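Local coordinates for protein glucose 1-dehydrogenase (Haloferax mediterranei, PDB 2B5W) that oxidises D-glucose to D-glucono-1,5-lactone, and other aldose sugars too, with NADP(+) in preference to NAD(+), as a zinc-dependent homodimeric dehydrogenase, at residues V87-F99 / P104-I117. The protein carries 1 engineered substitution. Numbering follows the deposited sequence. Where two conformers were deposited one is given.
Sequences VRRPPASGTNEYF and PDMAPDGMYFERGI
Arg88 lays its guanidinium flat on the ring of Tyr112, a cation-pi stack with CZ 3.5 Å from the ring centroid and the planes 9° apart. Its chain runs extended from CG to NE, chi2 -176° and chi3 177°, alongside Glu114, whose OE2 takes both NE (2.9 Å) and NH2 of Arg88 from the same face of the carboxylate, a grip that probably positions this substrate-binding residue. At the other end NH1 donates to Pro104 O at 2.9 Å, in the carbonyl plane on a lone pair, and bonds weakly to Ala107 O. A leucine here would probably leave the carboxylate of Glu114 without its charged mate and free to swing. Tyr98 sets one ring face on Ala107 CA, 3.9 Å from the centroid, while its CE1 meets Pro108 CD. Pro91 CA sits over the centre of the Phe113 ring, 3.7 Å from its centroid, a CH-pi contact. On the backbone, Arg89 and Phe113 form an antiparallel hydrogen-bonded pair. Within the GroES-like domain, strand 113-115 is central between strands 88-89 and 119-120, Val87 touches Glu150 of helix 149-164, and Tyr98 and Pro108 pack on Asn266 and Pro265 of the second subunit.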
# COMPACT_ATOMS: atom_id res chain seq x y z
N VAL A 87 1.18 -22.42 -10.34
CA VAL A 87 2.21 -22.94 -9.46
C VAL A 87 1.69 -23.49 -8.14
O VAL A 87 2.21 -24.49 -7.64
CB VAL A 87 3.24 -21.84 -9.21
CG1 VAL A 87 4.37 -22.35 -8.32
CG2 VAL A 87 3.85 -21.36 -10.55
N ARG A 88 0.64 -22.88 -7.56
CA ARG A 88 0.25 -23.30 -6.23
C ARG A 88 -0.76 -24.41 -6.23
O ARG A 88 -1.68 -24.46 -7.04
CB ARG A 88 -0.28 -22.12 -5.42
CG ARG A 88 0.81 -21.22 -4.94
CD ARG A 88 0.40 -20.07 -4.06
NE ARG A 88 1.57 -19.32 -3.59
CZ ARG A 88 1.52 -18.39 -2.65
NH1 ARG A 88 0.37 -18.08 -2.07
NH2 ARG A 88 2.64 -17.80 -2.24
N ARG A 89 -0.54 -25.33 -5.30
CA ARG A 89 -1.42 -26.49 -5.08
C ARG A 89 -1.69 -26.59 -3.58
O ARG A 89 -0.91 -26.12 -2.75
CB ARG A 89 -0.76 -27.76 -5.60
CG ARG A 89 -0.48 -27.74 -7.08
CD ARG A 89 -1.70 -27.86 -7.98
NE ARG A 89 -1.34 -27.88 -9.38
CZ ARG A 89 -1.11 -26.77 -10.11
NH1 ARG A 89 -1.25 -25.58 -9.61
NH2 ARG A 89 -0.76 -26.90 -11.36
N PRO A 90 -2.79 -27.24 -3.24
CA PRO A 90 -3.15 -27.38 -1.82
C PRO A 90 -2.10 -28.13 -1.03
O PRO A 90 -1.46 -29.05 -1.58
CB PRO A 90 -4.48 -28.15 -1.85
CG PRO A 90 -4.90 -28.25 -3.22
CD PRO A 90 -3.81 -27.81 -4.13
N PRO A 91 -1.92 -27.76 0.23
CA PRO A 91 -0.93 -28.41 1.09
C PRO A 91 -1.45 -29.77 1.58
O PRO A 91 -2.53 -30.21 1.18
CB PRO A 91 -0.79 -27.42 2.25
CG PRO A 91 -2.12 -26.84 2.37
CD PRO A 91 -2.67 -26.72 0.96
N ALA A 92 -0.68 -30.38 2.48
CA ALA A 92 -0.96 -31.73 2.98
C ALA A 92 -2.32 -31.80 3.71
O ALA A 92 -3.00 -32.81 3.63
CB ALA A 92 0.20 -32.21 3.89
N SER A 93 -2.71 -30.70 4.35
CA SER A 93 -3.99 -30.57 5.05
C SER A 93 -5.20 -30.48 4.13
O SER A 93 -6.34 -30.45 4.58
CB SER A 93 -3.96 -29.31 5.94
OG SER A 93 -3.63 -28.14 5.20
N GLY A 94 -4.96 -30.40 2.82
CA GLY A 94 -6.02 -30.39 1.85
C GLY A 94 -6.44 -28.96 1.56
O GLY A 94 -5.68 -28.01 1.80
N THR A 95 -7.66 -28.81 1.07
CA THR A 95 -8.13 -27.53 0.59
C THR A 95 -8.37 -26.58 1.76
O THR A 95 -8.37 -26.96 2.95
CB THR A 95 -9.38 -27.71 -0.26
OG1 THR A 95 -9.65 -26.50 -1.01
CG2 THR A 95 -10.63 -27.90 0.62
N ASN A 96 -8.48 -25.30 1.42
CA ASN A 96 -8.72 -24.25 2.40
C ASN A 96 -9.42 -23.08 1.69
O ASN A 96 -9.65 -23.15 0.50
CB ASN A 96 -7.40 -23.86 3.10
CG ASN A 96 -6.34 -23.32 2.13
OD1 ASN A 96 -6.66 -22.52 1.27
ND2 ASN A 96 -5.08 -23.71 2.34
N GLU A 97 -9.76 -22.03 2.43
CA GLU A 97 -10.50 -20.90 1.90
C GLU A 97 -9.83 -20.27 0.67
O GLU A 97 -10.51 -19.76 -0.22
CB GLU A 97 -10.69 -19.83 2.99
CG GLU A 97 -9.39 -19.19 3.49
CD GLU A 97 -9.66 -18.03 4.41
OE1 GLU A 97 -9.39 -18.19 5.60
OE2 GLU A 97 -10.16 -16.97 3.95
N TYR A 98 -8.51 -20.27 0.65
CA TYR A 98 -7.80 -19.60 -0.45
C TYR A 98 -7.98 -20.36 -1.74
O TYR A 98 -8.23 -19.78 -2.79
CB TYR A 98 -6.33 -19.37 -0.10
CG TYR A 98 -6.21 -18.50 1.13
CD1 TYR A 98 -6.01 -19.05 2.36
CD2 TYR A 98 -6.36 -17.13 1.02
CE1 TYR A 98 -5.93 -18.27 3.48
CE2 TYR A 98 -6.30 -16.32 2.13
CZ TYR A 98 -6.08 -16.90 3.37
OH TYR A 98 -5.98 -16.12 4.50
N PHE A 99 -7.90 -21.69 -1.67
CA PHE A 99 -8.16 -22.51 -2.84
C PHE A 99 -9.65 -22.54 -3.21
O PHE A 99 -10.02 -22.45 -4.38
CB PHE A 99 -7.58 -23.93 -2.65
CG PHE A 99 -6.06 -23.96 -2.71
CD1 PHE A 99 -5.43 -24.18 -3.90
CD2 PHE A 99 -5.30 -23.67 -1.61
CE1 PHE A 99 -4.04 -24.17 -3.98
CE2 PHE A 99 -3.91 -23.63 -1.68
CZ PHE A 99 -3.28 -23.88 -2.90
N PRO A 104 -5.57 -18.77 -4.43
CA PRO A 104 -4.48 -19.40 -3.68
C PRO A 104 -3.19 -18.59 -3.67
O PRO A 104 -2.33 -18.82 -2.85
CB PRO A 104 -4.30 -20.73 -4.41
CG PRO A 104 -4.73 -20.51 -5.74
CD PRO A 104 -5.92 -19.53 -5.64
N ASP A 105 -3.09 -17.63 -4.57
CA ASP A 105 -1.96 -16.74 -4.62
C ASP A 105 -1.93 -15.81 -3.39
O ASP A 105 -0.93 -15.17 -3.13
CB ASP A 105 -2.02 -15.92 -5.91
CG ASP A 105 -3.26 -15.10 -5.97
OD1 ASP A 105 -4.34 -15.68 -6.18
OD2 ASP A 105 -3.23 -13.87 -5.82
N MET A 106 -3.03 -15.77 -2.63
CA MET A 106 -3.10 -14.99 -1.39
C MET A 106 -2.91 -15.88 -0.14
O MET A 106 -2.97 -15.41 0.98
CB MET A 106 -4.43 -14.23 -1.27
CG MET A 106 -4.79 -13.38 -2.52
SD MET A 106 -3.58 -12.04 -2.85
CE MET A 106 -3.72 -11.04 -1.35
N ALA A 107 -2.76 -17.17 -0.33
CA ALA A 107 -2.58 -18.06 0.85
C ALA A 107 -1.28 -17.69 1.56
O ALA A 107 -0.28 -17.43 0.93
CB ALA A 107 -2.56 -19.53 0.42
N PRO A 108 -1.27 -17.75 2.89
CA PRO A 108 -0.04 -17.53 3.65
C PRO A 108 0.83 -18.77 3.78
O PRO A 108 0.39 -19.86 3.42
CB PRO A 108 -0.59 -17.15 5.02
CG PRO A 108 -1.73 -17.92 5.14
CD PRO A 108 -2.41 -17.99 3.78
N ASP A 109 2.03 -18.56 4.27
CA ASP A 109 3.02 -19.62 4.44
C ASP A 109 2.38 -20.83 5.11
O ASP A 109 1.63 -20.69 6.08
CB ASP A 109 4.16 -19.13 5.33
CG ASP A 109 5.28 -20.11 5.43
OD1 ASP A 109 6.08 -20.21 4.48
OD2 ASP A 109 5.44 -20.83 6.43
N GLY A 110 2.69 -22.02 4.61
CA GLY A 110 2.10 -23.25 5.17
C GLY A 110 0.75 -23.69 4.62
O GLY A 110 0.37 -24.84 4.81
N MET A 111 0.04 -22.81 3.92
CA MET A 111 -1.29 -23.09 3.41
C MET A 111 -1.31 -23.32 1.89
O MET A 111 -2.36 -23.27 1.25
CB MET A 111 -2.24 -21.96 3.81
CG MET A 111 -2.26 -21.72 5.32
SD MET A 111 -3.63 -20.71 5.84
CE MET A 111 -3.82 -21.23 7.55
N TYR A 112 -0.13 -23.59 1.33
CA TYR A 112 0.00 -23.96 -0.07
C TYR A 112 1.31 -24.69 -0.21
O TYR A 112 2.24 -24.54 0.59
CB TYR A 112 0.07 -22.71 -0.98
CG TYR A 112 1.23 -21.79 -0.66
CD1 TYR A 112 2.48 -21.97 -1.24
CD2 TYR A 112 1.08 -20.75 0.25
CE1 TYR A 112 3.53 -21.15 -0.92
CE2 TYR A 112 2.12 -19.93 0.57
CZ TYR A 112 3.34 -20.11 -0.03
OH TYR A 112 4.40 -19.28 0.29
N PHE A 113 1.39 -25.42 -1.31
CA PHE A 113 2.65 -25.82 -1.91
C PHE A 113 2.84 -25.03 -3.22
O PHE A 113 1.87 -24.61 -3.84
CB PHE A 113 2.60 -27.30 -2.29
CG PHE A 113 2.52 -28.26 -1.13
CD1 PHE A 113 3.07 -27.96 0.10
CD2 PHE A 113 1.96 -29.51 -1.33
CE1 PHE A 113 3.03 -28.90 1.15
CE2 PHE A 113 1.91 -30.45 -0.25
CZ PHE A 113 2.46 -30.13 0.95
N GLU A 114 4.10 -24.85 -3.61
CA GLU A 114 4.46 -24.27 -4.90
C GLU A 114 5.25 -25.31 -5.67
O GLU A 114 6.31 -25.73 -5.25
CB GLU A 114 5.28 -22.98 -4.74
CG GLU A 114 4.37 -21.78 -4.49
CD GLU A 114 5.11 -20.50 -4.13
OE1 GLU A 114 6.32 -20.55 -3.85
OE2 GLU A 114 4.44 -19.44 -4.11
N ARG A 115 4.73 -25.72 -6.79
CA ARG A 115 5.38 -26.75 -7.61
C ARG A 115 6.76 -26.25 -8.07
O ARG A 115 6.90 -25.14 -8.61
CB ARG A 115 4.48 -27.10 -8.79
CG ARG A 115 3.24 -27.92 -8.35
CD ARG A 115 2.60 -28.84 -9.36
NE ARG A 115 3.57 -29.77 -9.94
CZ ARG A 115 3.25 -30.75 -10.76
NH1 ARG A 115 1.99 -30.99 -11.10
NH2 ARG A 115 4.23 -31.50 -11.28
N GLY A 116 7.78 -27.07 -7.81
CA GLY A 116 9.15 -26.76 -8.15
C GLY A 116 9.88 -25.90 -7.13
O GLY A 116 11.03 -25.54 -7.34
N ILE A 117 9.21 -25.54 -6.05
CA ILE A 117 9.75 -24.56 -5.12
C ILE A 117 9.63 -25.03 -3.67
O ILE A 117 10.62 -25.10 -2.96
CB ILE A 117 9.06 -23.21 -5.31
CG1 ILE A 117 9.20 -22.74 -6.74
CG2 ILE A 117 9.69 -22.17 -4.36
CD1 ILE A 117 8.35 -21.48 -7.04